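Local coordinates for photosystem II assembly protein Ycf48 (PDB 5OJ5), which probably assists the early assembly of photosystem II and the replacement of photodamaged D1, and binds the C-terminal extension of the D1 protein, at residues 221-229 / 239-247. Numbering follows the deposited sequence. Where two conformers were deposited one is given.
Sequences RTTSRRLHN and WMIVNGGKI
One carbonyl serves two successive amides where these strands meet: I241 O accepts from H228 N at 2.8 Å and from N229 N at 3.2 Å. H228 and N229 thus both face I241, which makes this a classic beta bulge: the extra residue on this strand shifts the register by one while bonding continues. Beyond it I241 N returns a nearly straight bond to N229 O (174°), and on the other side N243 N reaches R226 O at 2.8 Å.

L227, which pairs with V242, packs its methyl CD2 on both SD and CE of M240 and also meets V242 CG1. The methionine chain bends at chi3 (57°) and brings CE also to 3.7 Å from T222 OG1. V242 is divided between two further neighbours: CG1 meets T223 OG1 tip to tip, whereas CG2 packs against CB and CD of R225, which crosses the valine at about a right angle. T223 OG1 also donates to R225 O, tying the loop to itself.

R225 extends from CG to NE and presents the edge of its guanidinium to the turn, near N243 O and G244 CA. NH1 bonds to N243 O at 3.1 Å, approaching from above that carbonyl's plane, while K246 CG sits over one guanidinium face. K246 NZ, held by G244 O and N268 OD1, stays 4.7 Å from R225 NH2; the nearby like charge may be moderated by N268 OD1, to which R225 NH2 makes a weak bond.

At the opposite end the N229 amide stands at the W239 ring edge, ND2 in the ring plane and the two planes 72° apart, with N229 CG 3.8 Å from W239 CH2; ND2 turns to L273 O of strand 272-277. Here the Arg-rich patch runs into a bulged antiparallel hairpin, part of one blade of the seven-bladed beta-propeller.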
loop_
_atom_site.group_PDB
_atom_site.type_symbol
_atom_site.label_atom_id
_atom_site.label_comp_id
_atom_site.label_asym_id
_atom_site.label_seq_id
_atom_site.Cartn_x
_atom_site.Cartn_y
_atom_site.Cartn_z
ATOM N N ARG A 221 21.616 0.679 -2.196
ATOM C CA ARG A 221 21.160 -0.429 -1.364
ATOM C C ARG A 221 22.318 -0.912 -0.488
ATOM O O ARG A 221 23.492 -0.630 -0.737
ATOM C CB ARG A 221 20.534 -1.553 -2.198
ATOM C CG ARG A 221 21.521 -2.436 -2.939
ATOM C CD ARG A 221 20.749 -3.460 -3.691
ATOM N NE ARG A 221 21.589 -4.492 -4.294
ATOM C CZ ARG A 221 22.211 -4.378 -5.458
ATOM N NH1 ARG A 221 22.132 -3.255 -6.162
ATOM N NH2 ARG A 221 22.953 -5.395 -5.902
ATOM N N THR A 222 21.977 -1.660 0.553
ATOM C CA THR A 222 22.938 -2.061 1.553
ATOM C C THR A 222 23.036 -3.573 1.658
ATOM O O THR A 222 23.689 -4.095 2.589
ATOM C CB THR A 222 22.659 -1.385 2.889
ATOM O OG1 THR A 222 21.295 -1.602 3.232
ATOM C CG2 THR A 222 22.914 0.137 2.793
ATOM N N THR A 223 22.465 -4.291 0.694
ATOM C CA THR A 223 22.593 -5.723 0.573
ATOM C C THR A 223 22.895 -6.059 -0.868
ATOM O O THR A 223 22.472 -5.336 -1.767
ATOM C CB THR A 223 21.243 -6.430 0.896
ATOM O OG1 THR A 223 20.167 -5.911 0.108
ATOM C CG2 THR A 223 20.860 -6.221 2.354
ATOM N N SER A 224 23.589 -7.189 -1.085
ATOM C CA SER A 224 23.725 -7.663 -2.457
ATOM C C SER A 224 22.372 -7.989 -3.066
ATOM O O SER A 224 22.115 -7.646 -4.228
ATOM C CB SER A 224 24.617 -8.890 -2.505
ATOM O OG SER A 224 25.898 -8.599 -1.967
ATOM N N ARG A 225 21.501 -8.646 -2.292
ATOM C CA ARG A 225 20.146 -8.947 -2.754
ATOM C C ARG A 225 19.440 -7.641 -3.150
ATOM O O ARG A 225 19.571 -6.621 -2.475
ATOM C CB ARG A 225 19.382 -9.613 -1.597
ATOM C CG ARG A 225 19.840 -11.010 -1.209
ATOM C CD ARG A 225 19.374 -11.387 0.182
ATOM N NE ARG A 225 19.967 -12.665 0.592
ATOM C CZ ARG A 225 19.433 -13.844 0.329
ATOM N NH1 ARG A 225 18.273 -13.936 -0.303
ATOM N NH2 ARG A 225 20.053 -14.942 0.729
ATOM N N ARG A 226 18.685 -7.683 -4.246
ATOM C CA ARG A 226 17.979 -6.490 -4.692
ATOM C C ARG A 226 16.837 -6.135 -3.746
ATOM O O ARG A 226 16.208 -7.002 -3.122
ATOM C CB ARG A 226 17.443 -6.689 -6.108
ATOM C CG ARG A 226 18.486 -6.932 -7.173
ATOM C CD ARG A 226 19.475 -5.792 -7.247
ATOM N NE ARG A 226 20.472 -5.998 -8.292
ATOM C CZ ARG A 226 20.280 -5.734 -9.572
ATOM N NH1 ARG A 226 19.144 -5.204 -9.975
ATOM N NH2 ARG A 226 21.265 -5.915 -10.464
ATOM N N LEU A 227 16.563 -4.827 -3.680
ATOM C CA LEU A 227 15.433 -4.341 -2.909
ATOM C C LEU A 227 14.130 -4.694 -3.590
ATOM O O LEU A 227 14.006 -4.665 -4.819
ATOM C CB LEU A 227 15.520 -2.819 -2.835
ATOM C CG LEU A 227 16.605 -2.257 -1.957
ATOM C CD1 LEU A 227 16.861 -0.828 -2.277
ATOM C CD2 LEU A 227 16.159 -2.400 -0.458
ATOM N N HIS A 228 13.138 -5.024 -2.778
ATOM C CA HIS A 228 11.793 -5.234 -3.264
ATOM C C HIS A 228 10.804 -4.170 -2.814
ATOM O O HIS A 228 10.039 -3.639 -3.614
ATOM C CB HIS A 228 11.208 -6.573 -2.848
ATOM C CG HIS A 228 9.868 -6.747 -3.446
ATOM N ND1 HIS A 228 9.687 -6.724 -4.815
ATOM C CD2 HIS A 228 8.629 -6.731 -2.898
ATOM C CE1 HIS A 228 8.401 -6.786 -5.087
ATOM N NE2 HIS A 228 7.737 -6.800 -3.945
ATOM N N ASN A 229 10.799 -3.835 -1.521
ATOM C CA ASN A 229 9.853 -2.876 -0.961
ATOM C C ASN A 229 10.510 -2.175 0.212
ATOM O O ASN A 229 11.419 -2.727 0.831
ATOM C CB ASN A 229 8.530 -3.558 -0.556
ATOM C CG ASN A 229 7.352 -2.607 -0.438
ATOM O OD1 ASN A 229 7.484 -1.384 -0.618
ATOM N ND2 ASN A 229 6.178 -3.164 -0.143
ATOM N N TRP A 239 12.121 0.609 6.914
ATOM C CA TRP A 239 12.269 -0.830 6.778
ATOM C C TRP A 239 12.476 -1.148 5.305
ATOM O O TRP A 239 12.048 -0.402 4.427
ATOM C CB TRP A 239 11.056 -1.603 7.351
ATOM C CG TRP A 239 9.717 -1.238 6.779
ATOM C CD1 TRP A 239 8.788 -0.390 7.332
ATOM C CD2 TRP A 239 9.146 -1.717 5.560
ATOM N NE1 TRP A 239 7.670 -0.321 6.543
ATOM C CE2 TRP A 239 7.866 -1.119 5.442
ATOM C CE3 TRP A 239 9.567 -2.600 4.553
ATOM C CZ2 TRP A 239 7.020 -1.369 4.365
ATOM C CZ3 TRP A 239 8.720 -2.829 3.460
ATOM C CH2 TRP A 239 7.466 -2.207 3.376
ATOM N N MET A 240 13.095 -2.297 5.056
ATOM C CA MET A 240 13.237 -2.835 3.717
ATOM C C MET A 240 12.937 -4.323 3.686
ATOM O O MET A 240 13.269 -5.055 4.627
ATOM C CB MET A 240 14.649 -2.585 3.114
ATOM C CG MET A 240 15.790 -3.206 3.883
ATOM S SD MET A 240 17.389 -3.036 3.059
ATOM C CE MET A 240 17.574 -1.342 2.851
ATOM N N ILE A 241 12.358 -4.751 2.578
ATOM C CA ILE A 241 12.251 -6.152 2.170
ATOM C C ILE A 241 13.165 -6.327 0.965
ATOM O O ILE A 241 13.065 -5.557 -0.002
ATOM C CB ILE A 241 10.813 -6.520 1.778
ATOM C CG1 ILE A 241 9.894 -6.435 2.992
ATOM C CG2 ILE A 241 10.800 -7.917 1.136
ATOM C CD1 ILE A 241 8.407 -6.516 2.629
ATOM N N VAL A 242 14.044 -7.334 1.018
ATOM C CA VAL A 242 14.943 -7.631 -0.085
ATOM C C VAL A 242 14.651 -9.034 -0.604
ATOM O O VAL A 242 14.001 -9.855 0.047
ATOM C CB VAL A 242 16.435 -7.473 0.261
ATOM C CG1 VAL A 242 16.712 -6.080 0.823
ATOM C CG2 VAL A 242 16.858 -8.548 1.205
ATOM N N ASN A 243 15.180 -9.299 -1.803
ATOM C CA ASN A 243 14.999 -10.581 -2.468
ATOM C C ASN A 243 15.330 -11.736 -1.543
ATOM O O ASN A 243 16.248 -11.663 -0.719
ATOM C CB ASN A 243 15.886 -10.687 -3.721
ATOM C CG ASN A 243 15.489 -11.862 -4.609
ATOM O OD1 ASN A 243 14.368 -11.918 -5.096
ATOM N ND2 ASN A 243 16.396 -12.812 -4.798
ATOM N N GLY A 244 14.555 -12.804 -1.674
ATOM C CA GLY A 244 14.898 -14.024 -0.990
ATOM C C GLY A 244 14.466 -14.072 0.439
ATOM O O GLY A 244 15.041 -14.828 1.227
ATOM N N GLY A 245 13.483 -13.268 0.813
ATOM C CA GLY A 245 12.836 -13.415 2.104
ATOM C C GLY A 245 13.599 -12.794 3.245
ATOM O O GLY A 245 13.567 -13.320 4.360
ATOM N N LYS A 246 14.268 -11.666 3.023
ATOM C CA LYS A 246 15.015 -11.029 4.083
ATOM C C LYS A 246 14.505 -9.607 4.303
ATOM O O LYS A 246 13.981 -8.972 3.399
ATOM C CB LYS A 246 16.516 -11.025 3.762
ATOM C CG LYS A 246 17.086 -12.351 3.323
ATOM C CD LYS A 246 17.166 -13.325 4.443
ATOM C CE LYS A 246 17.706 -14.677 3.968
ATOM N NZ LYS A 246 16.542 -15.598 3.739
ATOM N N ILE A 247 14.694 -9.110 5.523
ATOM C CA ILE A 247 14.268 -7.759 5.897
ATOM C C ILE A 247 15.346 -7.076 6.727
ATOM O O ILE A 247 16.214 -7.739 7.299
ATOM C CB ILE A 247 12.906 -7.702 6.630
ATOM C CG1 ILE A 247 13.052 -8.216 8.063
ATOM C CG2 ILE A 247 11.848 -8.430 5.858
ATOM C CD1 ILE A 247 11.766 -8.122 8.884
#